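Long-range contacts in adhesion and penetration protein autotransporter (Haemophilus influenzae, PDB 3SYJ), which promotes bacterial aggregation, adherence and invasion of host cells as a self-associating surface adhesin, and is probably also a serine protease: residues G478-G484 against A499-N505; N552-I558 against N575-T581. All blocks are in the same frame, centred on the assembly; numbering follows the deposited sequence.

Contact 1 (G478-G484 against A499-N505); sequences GRLDLNG and AMIVNHN
Strands 478-481 and 499-502 are parallel strands on successive coils of the beta-helix in the Hap passenger domain, paired in register from Gly478 with Ala499 to Asp481 with Val502, and the pairing carries on into the turn that follows each strand. Their axes come within 4.8 Å and diverge by 22°. Backbone bonds alternate across the gap: Gly478 O accepts from Met500 N, Leu480 N gives to Met500 O, Leu480 O receives Val502 N at 2.9 Å in an almost straight bond, and Leu482 N reaches Val502 O. On the face bearing Leu480 and Ile501 the side chains turn toward Phe473 of strand 471-473; Leu482 CD1 lies 4.0 Å from Ile501 CG2, and both residues pack on Val512. The opposite face carries Arg479, Asp481, Met500 and Val502. There the Arg479 guanidinium forms a salt bridge with Glu545, whose carboxylate also accepts from His504 NE2, while Val502 CG2 sits 3.7 Å above one face of the imidazole, toward its rim. Asp481 holds the turns together. With CG anti to the backbone N (chi1 172°), OD1 swings across to His504 N at 2.7 Å and also takes Asn483 N at 3.0 Å in an Asx turn, the two donors arriving from opposite faces of the carboxylate. Asn503 repeats the Asx turn one coil on, OD1 accepting Asn505 N and, weakly, Gly484 N, while ND2 bonds to Arg554 O. Asn505 OD1 accepts from Thr507 N, and its ND2 donates to Asn483 OD1 at 2.9 Å from above the carbonyl plane, the two amides 27° apart.

Contact 2 (N552-I558 against N575-T581); sequences NGRLNLI and NLKGDIT
A turn of the beta-solenoid and the parallel strands leading out of it make up this contact, in which Asn552-Ile558 lies along Asn575-Thr581 on successive coils. At the turn Asn552 ND2 donates to Asn575 O at 2.9 Å, with the acceptor close to the plane of its amide. Water 1 fills in beside it, taking the N-H of Lys577 and lying within hydrogen-bonding distance of Asn552 OD1 and Gly553 O, while water 2 accepts from Lys577 NZ. Lys577 is the centre of an inverse gamma turn, and its carbonyl is used twice: O accepts Leu555 N at 2.9 Å from above the carbonyl plane and also lies over the centre of the Arg554 guanidinium, 3.5 Å above it. Bends at chi2 (-91°) and chi3 (-36°) fold the arginine back over this peptide, where NH1 forms a salt bridge with Glu630 and NH2 reaches Asp579 OD1, which also accepts from Asn631 ND2, through water 3. Gly578 has backbone angles that call for glycine, and its CA passes close to Leu555 O. Next to it the chain is gripped by a side chain: Asn556 OD1 receives Asp579 N at 2.9 Å, in the carbonyl plane and on a lone pair. Regular parallel pairing then takes over, Leu557 N bonding to Asp579 O and Thr581 N to Leu557 O. Inside, Leu576 CD2 packs 3.7 Å from Leu555 CG, and Leu557 runs alongside Ile580, CD2 to CG1 4.1 Å. Strand 510-514 flanks Leu555-Ile558 through backbone bonds to Asn556 and Ile558, strand 631-634 continues the stack beyond 579-582, and Phe543 of strand 542-543 touches Leu557 and Leu576.

Following the chain from the N-terminal protease domain into the beta-helix, contact 1 comes first, strand 499-502 returning beside 478-481 to close one coil. The chain then runs through strands 510-514 and 542-543 before contact 2 closes a further coil between 552-558 and 575-581. The two closures are in series, neither enclosing the other, and their centres lie about 11 Å apart. They meet directly: Asn503 ND2 probably donates to Arg554 O at 2.8 Å, and Leu555 CD1 packs 3.7 Å from Leu482 CD1. Glu545, which lies against one face of contact 1, also gives its backbone N to Asn552 OD1 of contact 2.

Contact 1 (G478-G484 against A499-N505)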
ATOM      1  N   GLY A 478      46.076   2.804   0.896  1.00 15.00           N
ATOM      2  CA  GLY A 478      45.985   1.993   2.099  1.00 15.18           C
ATOM      3  C   GLY A 478      44.827   2.485   2.959  1.00 15.16           C
ATOM      4  O   GLY A 478      44.021   3.304   2.503  1.00 11.23           O
ATOM      5  N   ARG A 479      44.746   2.007   4.201  1.00 13.80           N
ATOM      6  CA  ARG A 479      43.602   2.335   5.065  1.00 13.28           C
ATOM      7  C   ARG A 479      43.954   3.332   6.146  1.00 12.29           C
ATOM      8  O   ARG A 479      44.875   3.113   6.930  1.00 18.07           O
ATOM      9  CB  ARG A 479      43.005   1.074   5.714  1.00 16.61           C
ATOM     10  CG  ARG A 479      42.064   0.288   4.810  1.00 18.76           C
ATOM     11  CD  ARG A 479      41.637  -1.052   5.413  1.00 21.28           C
ATOM     12  NE  ARG A 479      41.654  -2.108   4.401  1.00 36.16           N
ATOM     13  CZ  ARG A 479      40.745  -2.234   3.440  1.00 35.98           C
ATOM     14  NH1 ARG A 479      39.737  -1.381   3.367  1.00 45.69           N
ATOM     15  NH2 ARG A 479      40.832  -3.211   2.556  1.00 33.84           N
ATOM     16  N   LEU A 480      43.227   4.437   6.175  1.00 12.01           N
ATOM     17  CA  LEU A 480      43.261   5.339   7.310  1.00 12.47           C
ATOM     18  C   LEU A 480      42.044   4.991   8.158  1.00 17.21           C
ATOM     19  O   LEU A 480      40.906   5.277   7.773  1.00 14.98           O
ATOM     20  CB  LEU A 480      43.206   6.802   6.859  1.00 10.58           C
ATOM     21  CG  LEU A 480      42.989   7.830   7.973  1.00 17.12           C
ATOM     22  CD1 LEU A 480      44.067   7.706   9.038  1.00 12.85           C
ATOM     23  CD2 LEU A 480      42.923   9.264   7.436  1.00 14.30           C
ATOM     24  N   ASP A 481      42.286   4.334   9.289  1.00 15.31           N
ATOM     25  CA  ASP A 481      41.217   3.945  10.208  1.00 16.81           C
ATOM     26  C   ASP A 481      41.076   4.985  11.311  1.00 19.13           C
ATOM     27  O   ASP A 481      41.882   5.036  12.239  1.00 16.38           O
ATOM     28  CB  ASP A 481      41.488   2.557  10.810  1.00 19.73           C
ATOM     29  CG  ASP A 481      40.509   2.200  11.926  1.00 24.99           C
ATOM     30  OD1 ASP A 481      39.370   2.715  11.918  1.00 22.98           O
ATOM     31  OD2 ASP A 481      40.880   1.397  12.812  1.00 26.10           O
ATOM     32  N   LEU A 482      40.041   5.811  11.190  1.00 17.71           N
ATOM     33  CA  LEU A 482      39.775   6.890  12.129  1.00 15.44           C
ATOM     34  C   LEU A 482      39.493   6.382  13.542  1.00 21.22           C
ATOM     35  O   LEU A 482      39.603   7.131  14.516  1.00 17.44           O
ATOM     36  CB  LEU A 482      38.591   7.713  11.635  1.00 20.19           C
ATOM     37  CG  LEU A 482      38.784   8.322  10.249  1.00 16.74           C
ATOM     38  CD1 LEU A 482      37.580   9.146   9.917  1.00 19.83           C
ATOM     39  CD2 LEU A 482      40.042   9.171  10.235  1.00 15.89           C
ATOM     40  N   ASN A 483      39.110   5.113  13.644  1.00 20.06           N
ATOM     41  CA  ASN A 483      38.930   4.472  14.934  1.00 16.71           C
ATOM     42  C   ASN A 483      38.191   5.365  15.918  1.00 19.39           C
ATOM     43  O   ASN A 483      38.647   5.565  17.044  1.00 18.68           O
ATOM     44  CB  ASN A 483      40.287   4.078  15.508  1.00 21.35           C
ATOM     45  CG  ASN A 483      40.172   3.297  16.807  1.00 23.58           C
ATOM     46  OD1 ASN A 483      39.149   2.665  17.074  1.00 21.13           O
ATOM     47  ND2 ASN A 483      41.225   3.339  17.622  1.00 17.51           N
ATOM     48  N   GLY A 484      37.062   5.916  15.478  1.00 21.89           N
ATOM     49  CA  GLY A 484      36.197   6.695  16.344  1.00 21.33           C
ATOM     50  C   GLY A 484      36.588   8.148  16.495  1.00 23.07           C
ATOM     51  O   GLY A 484      35.982   8.881  17.274  1.00 26.43           O
ATOM     52  N   ALA A 499      43.215   4.581  -2.011  1.00 17.45           N
ATOM     53  CA  ALA A 499      42.968   5.416  -0.842  1.00 13.34           C
ATOM     54  C   ALA A 499      41.667   5.007  -0.148  1.00 14.75           C
ATOM     55  O   ALA A 499      40.603   5.011  -0.764  1.00 15.01           O
ATOM     56  CB  ALA A 499      42.918   6.874  -1.241  1.00 11.36           C
ATOM     57  N   MET A 500      41.745   4.661   1.134  1.00 14.55           N
ATOM     58  CA  MET A 500      40.542   4.318   1.891  1.00 14.34           C
ATOM     59  C   MET A 500      40.488   5.001   3.238  1.00 13.38           C
ATOM     60  O   MET A 500      41.426   4.922   4.035  1.00 15.48           O
ATOM     61  CB  MET A 500      40.411   2.809   2.079  1.00 14.03           C
ATOM     62  CG  MET A 500      40.224   2.059   0.781  1.00 21.74           C
ATOM     63  SD  MET A 500      40.165   0.268   0.954  1.00 25.86           S
ATOM     64  CE  MET A 500      40.363  -0.193  -0.767  1.00 29.35           C
ATOM     65  N   ILE A 501      39.379   5.684   3.488  1.00 14.85           N
ATOM     66  CA  ILE A 501      39.125   6.234   4.806  1.00 14.09           C
ATOM     67  C   ILE A 501      37.996   5.453   5.448  1.00 16.81           C
ATOM     68  O   ILE A 501      36.897   5.381   4.901  1.00 18.89           O
ATOM     69  CB  ILE A 501      38.814   7.718   4.737  1.00 15.12           C
ATOM     70  CG1 ILE A 501      39.992   8.438   4.067  1.00 14.46           C
ATOM     71  CG2 ILE A 501      38.520   8.272   6.135  1.00 13.59           C
ATOM     72  CD1 ILE A 501      39.996   9.927   4.272  1.00 14.44           C
ATOM     73  N   VAL A 502      38.285   4.847   6.597  1.00 15.61           N
ATOM     74  CA  VAL A 502      37.338   3.946   7.254  1.00 23.39           C
ATOM     75  C   VAL A 502      37.267   4.191   8.764  1.00 19.60           C
ATOM     76  O   VAL A 502      38.048   4.966   9.317  1.00 19.85           O
ATOM     77  CB  VAL A 502      37.699   2.451   7.006  1.00 19.40           C
ATOM     78  CG1 VAL A 502      37.843   2.167   5.504  1.00 18.41           C
ATOM     79  CG2 VAL A 502      38.968   2.065   7.752  1.00 18.36           C
ATOM     80  N   ASN A 503      36.310   3.537   9.414  1.00 21.10           N
ATOM     81  CA  ASN A 503      36.215   3.537  10.871  1.00 21.43           C
ATOM     82  C   ASN A 503      35.918   2.131  11.344  1.00 20.29           C
ATOM     83  O   ASN A 503      34.784   1.672  11.251  1.00 23.17           O
ATOM     84  CB  ASN A 503      35.124   4.492  11.364  1.00 19.95           C
ATOM     85  CG  ASN A 503      34.958   4.456  12.877  1.00 22.14           C
ATOM     86  OD1 ASN A 503      35.879   4.078  13.599  1.00 19.32           O
ATOM     87  ND2 ASN A 503      33.785   4.860  13.361  1.00 14.60           N
ATOM     88  N   HIS A 504      36.939   1.442  11.841  1.00 18.27           N
ATOM     89  CA  HIS A 504      36.757   0.071  12.296  1.00 22.37           C
ATOM     90  C   HIS A 504      36.222  -0.013  13.719  1.00 25.64           C
ATOM     91  O   HIS A 504      36.030  -1.104  14.244  1.00 21.33           O
ATOM     92  CB  HIS A 504      38.059  -0.721  12.186  1.00 22.87           C
ATOM     93  CG  HIS A 504      38.437  -1.057  10.778  1.00 28.55           C
ATOM     94  ND1 HIS A 504      39.733  -1.339  10.399  1.00 29.74           N
ATOM     95  CD2 HIS A 504      37.689  -1.140   9.653  1.00 23.00           C
ATOM     96  CE1 HIS A 504      39.761  -1.594   9.104  1.00 27.44           C
ATOM     97  NE2 HIS A 504      38.537  -1.476   8.625  1.00 25.45           N
ATOM     98  N   ASN A 505      35.993   1.139  14.340  1.00 25.41           N
ATOM     99  CA  ASN A 505      35.484   1.156  15.705  1.00 25.20           C
ATOM    100  C   ASN A 505      33.998   0.819  15.734  1.00 25.44           C
ATOM    101  O   ASN A 505      33.180   1.482  15.090  1.00 23.79           O
ATOM    102  CB  ASN A 505      35.766   2.499  16.381  1.00 20.42           C
ATOM    103  CG  ASN A 505      35.633   2.431  17.897  1.00 25.97           C
ATOM    104  OD1 ASN A 505      34.566   2.109  18.431  1.00 24.08           O
ATOM    105  ND2 ASN A 505      36.711   2.761  18.597  1.00 18.66           N
TER

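Contact 2 (N552-I558 against N575-T581)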
ATOM      1  N   ASN A 552      32.702  -2.303   9.368  1.00 25.78           N
ATOM      2  CA  ASN A 552      32.332  -1.023   8.785  1.00 27.58           C
ATOM      3  C   ASN A 552      31.619  -0.149   9.823  1.00 25.48           C
ATOM      4  O   ASN A 552      30.392  -0.081   9.856  1.00 26.36           O
ATOM      5  CB  ASN A 552      31.463  -1.229   7.538  1.00 25.24           C
ATOM      6  CG  ASN A 552      31.324   0.033   6.700  1.00 24.35           C
ATOM      7  OD1 ASN A 552      32.169   0.924   6.756  1.00 24.95           O
ATOM      8  ND2 ASN A 552      30.251   0.111   5.916  1.00 20.15           N
ATOM      9  N   GLY A 553      32.403   0.511  10.674  1.00 25.67           N
ATOM     10  CA  GLY A 553      31.860   1.344  11.734  1.00 26.69           C
ATOM     11  C   GLY A 553      31.240   2.629  11.221  1.00 26.76           C
ATOM     12  O   GLY A 553      31.487   3.027  10.080  1.00 27.01           O
ATOM     13  N   ARG A 554      30.427   3.272  12.054  1.00 22.35           N
ATOM     14  CA  ARG A 554      29.725   4.481  11.638  1.00 27.51           C
ATOM     15  C   ARG A 554      30.731   5.519  11.161  1.00 23.36           C
ATOM     16  O   ARG A 554      31.691   5.827  11.862  1.00 20.50           O
ATOM     17  CB  ARG A 554      28.890   5.086  12.777  1.00 26.86           C
ATOM     18  CG  ARG A 554      28.009   4.123  13.562  1.00 37.97           C
ATOM     19  CD  ARG A 554      26.600   4.002  12.989  1.00 35.80           C
ATOM     20  NE  ARG A 554      26.096   5.261  12.448  1.00 35.80           N
ATOM     21  CZ  ARG A 554      25.089   5.332  11.583  1.00 34.17           C
ATOM     22  NH1 ARG A 554      24.492   4.219  11.177  1.00 31.38           N
ATOM     23  NH2 ARG A 554      24.681   6.507  11.117  1.00 31.59           N
ATOM     24  N   LEU A 555      30.497   6.057   9.971  1.00 20.67           N
ATOM     25  CA  LEU A 555      31.348   7.104   9.426  1.00 20.94           C
ATOM     26  C   LEU A 555      30.504   8.110   8.639  1.00 21.28           C
ATOM     27  O   LEU A 555      29.732   7.730   7.761  1.00 20.95           O
ATOM     28  CB  LEU A 555      32.445   6.487   8.552  1.00 22.48           C
ATOM     29  CG  LEU A 555      33.405   7.405   7.791  1.00 22.89           C
ATOM     30  CD1 LEU A 555      34.201   8.259   8.751  1.00 23.60           C
ATOM     31  CD2 LEU A 555      34.338   6.574   6.923  1.00 20.56           C
ATOM     32  N   ASN A 556      30.634   9.387   8.986  1.00 18.78           N
ATOM     33  CA  ASN A 556      29.949  10.464   8.274  1.00 19.79           C
ATOM     34  C   ASN A 556      30.928  11.333   7.508  1.00 22.02           C
ATOM     35  O   ASN A 556      32.070  11.520   7.931  1.00 20.77           O
ATOM     36  CB  ASN A 556      29.172  11.343   9.245  1.00 19.10           C
ATOM     37  CG  ASN A 556      28.225  10.551  10.083  1.00 23.50           C
ATOM     38  OD1 ASN A 556      27.258   9.996   9.572  1.00 27.79           O
ATOM     39  ND2 ASN A 556      28.502  10.467  11.377  1.00 24.74           N
ATOM     40  N   LEU A 557      30.459  11.871   6.386  1.00 20.13           N
ATOM     41  CA  LEU A 557      31.265  12.739   5.545  1.00 19.64           C
ATOM     42  C   LEU A 557      30.583  14.095   5.364  1.00 19.86           C
ATOM     43  O   LEU A 557      29.418  14.164   4.972  1.00 17.13           O
ATOM     44  CB  LEU A 557      31.485  12.081   4.185  1.00 19.60           C
ATOM     45  CG  LEU A 557      32.147  12.955   3.127  1.00 18.13           C
ATOM     46  CD1 LEU A 557      33.603  13.227   3.503  1.00 14.92           C
ATOM     47  CD2 LEU A 557      32.031  12.292   1.766  1.00 16.30           C
ATOM     48  N   ILE A 558      31.311  15.168   5.651  1.00 17.95           N
ATOM     49  CA  ILE A 558      30.763  16.509   5.506  1.00 16.51           C
ATOM     50  C   ILE A 558      31.594  17.330   4.529  1.00 22.11           C
ATOM     51  O   ILE A 558      32.798  17.505   4.728  1.00 20.11           O
ATOM     52  CB  ILE A 558      30.739  17.271   6.846  1.00 17.32           C
ATOM     53  CG1 ILE A 558      29.896  16.537   7.888  1.00 20.76           C
ATOM     54  CG2 ILE A 558      30.188  18.668   6.648  1.00 17.88           C
ATOM     55  CD1 ILE A 558      30.626  15.449   8.618  1.00 20.99           C
ATOM     56  N   ASN A 575      30.927   3.483   0.952  1.00 17.50           N
ATOM     57  CA  ASN A 575      30.093   2.456   1.555  1.00 17.92           C
ATOM     58  C   ASN A 575      29.821   2.854   2.995  1.00 18.41           C
ATOM     59  O   ASN A 575      30.269   2.191   3.925  1.00 18.89           O
ATOM     60  CB  ASN A 575      30.783   1.097   1.508  1.00 16.23           C
ATOM     61  CG  ASN A 575      29.855  -0.030   1.897  1.00 19.52           C
ATOM     62  OD1 ASN A 575      30.274  -1.023   2.498  1.00 23.29           O
ATOM     63  ND2 ASN A 575      28.580   0.117   1.561  1.00 15.35           N
ATOM     64  N   LEU A 576      29.086   3.945   3.174  1.00 19.66           N
ATOM     65  CA  LEU A 576      28.997   4.585   4.478  1.00 18.48           C
ATOM     66  C   LEU A 576      27.852   4.114   5.343  1.00 22.41           C
ATOM     67  O   LEU A 576      26.689   4.193   4.955  1.00 24.67           O
ATOM     68  CB  LEU A 576      28.900   6.099   4.330  1.00 18.06           C
ATOM     69  CG  LEU A 576      30.179   6.787   3.871  1.00 18.91           C
ATOM     70  CD1 LEU A 576      29.907   8.241   3.551  1.00 21.31           C
ATOM     71  CD2 LEU A 576      31.242   6.656   4.932  1.00 18.15           C
ATOM     72  N   LYS A 577      28.199   3.639   6.532  1.00 24.28           N
ATOM     73  CA  LYS A 577      27.229   3.475   7.594  1.00 22.73           C
ATOM     74  C   LYS A 577      27.161   4.842   8.267  1.00 26.73           C
ATOM     75  O   LYS A 577      27.831   5.092   9.266  1.00 24.45           O
ATOM     76  CB  LYS A 577      27.705   2.413   8.574  1.00 29.19           C
ATOM     77  CG  LYS A 577      26.687   1.322   8.842  1.00 43.70           C
ATOM     78  CD  LYS A 577      26.632   0.324   7.688  1.00 42.22           C
ATOM     79  CE  LYS A 577      25.535  -0.720   7.908  1.00 52.54           C
ATOM     80  NZ  LYS A 577      25.763  -1.966   7.120  1.00 49.75           N
ATOM     81  N   GLY A 578      26.371   5.736   7.682  1.00 26.09           N
ATOM     82  CA  GLY A 578      26.359   7.129   8.069  1.00 22.38           C
ATOM     83  C   GLY A 578      25.910   7.971   6.894  1.00 26.61           C
ATOM     84  O   GLY A 578      25.424   7.443   5.893  1.00 27.56           O
ATOM     85  N   ASP A 579      26.084   9.282   7.005  1.00 23.75           N
ATOM     86  CA  ASP A 579      25.538  10.199   6.023  1.00 22.84           C
ATOM     87  C   ASP A 579      26.618  10.950   5.280  1.00 25.07           C
ATOM     88  O   ASP A 579      27.764  11.009   5.723  1.00 25.77           O
ATOM     89  CB  ASP A 579      24.652  11.235   6.709  1.00 28.14           C
ATOM     90  CG  ASP A 579      23.465  10.625   7.398  1.00 27.02           C
ATOM     91  OD1 ASP A 579      23.091   9.486   7.050  1.00 28.14           O
ATOM     92  OD2 ASP A 579      22.905  11.294   8.287  1.00 35.43           O
ATOM     93  N   ILE A 580      26.225  11.535   4.152  1.00 20.41           N
ATOM     94  CA  ILE A 580      27.031  12.530   3.465  1.00 21.61           C
ATOM     95  C   ILE A 580      26.248  13.835   3.497  1.00 22.95           C
ATOM     96  O   ILE A 580      25.082  13.885   3.083  1.00 19.47           O
ATOM     97  CB  ILE A 580      27.331  12.136   1.997  1.00 17.95           C
ATOM     98  CG1 ILE A 580      28.177  10.864   1.942  1.00 21.88           C
ATOM     99  CG2 ILE A 580      28.051  13.261   1.270  1.00 15.59           C
ATOM    100  CD1 ILE A 580      28.445  10.371   0.531  1.00 21.72           C
ATOM    101  N   THR A 581      26.898  14.882   4.000  1.00 21.34           N
ATOM    102  CA  THR A 581      26.284  16.199   4.152  1.00 21.76           C
ATOM    103  C   THR A 581      27.003  17.264   3.328  1.00 24.95           C
ATOM    104  O   THR A 581      28.228  17.382   3.379  1.00 23.27           O
ATOM    105  CB  THR A 581      26.300  16.637   5.631  1.00 24.05           C
ATOM    106  OG1 THR A 581      25.543  15.699   6.405  1.00 20.71           O
ATOM    107  CG2 THR A 581      25.711  18.045   5.793  1.00 19.87           C
TER
HETATM  108  O   HOH W   1      30.822   3.426   7.274  1.00 21.06           O
HETATM  109  O   HOH W   2      27.938  -2.328   5.540  1.00 39.43           O
HETATM  110  O   HOH W   3      22.610   7.989   9.393  1.00 35.31           O
HETATM  111  O   HOH W   4      27.050  13.576   7.142  1.00 23.72           O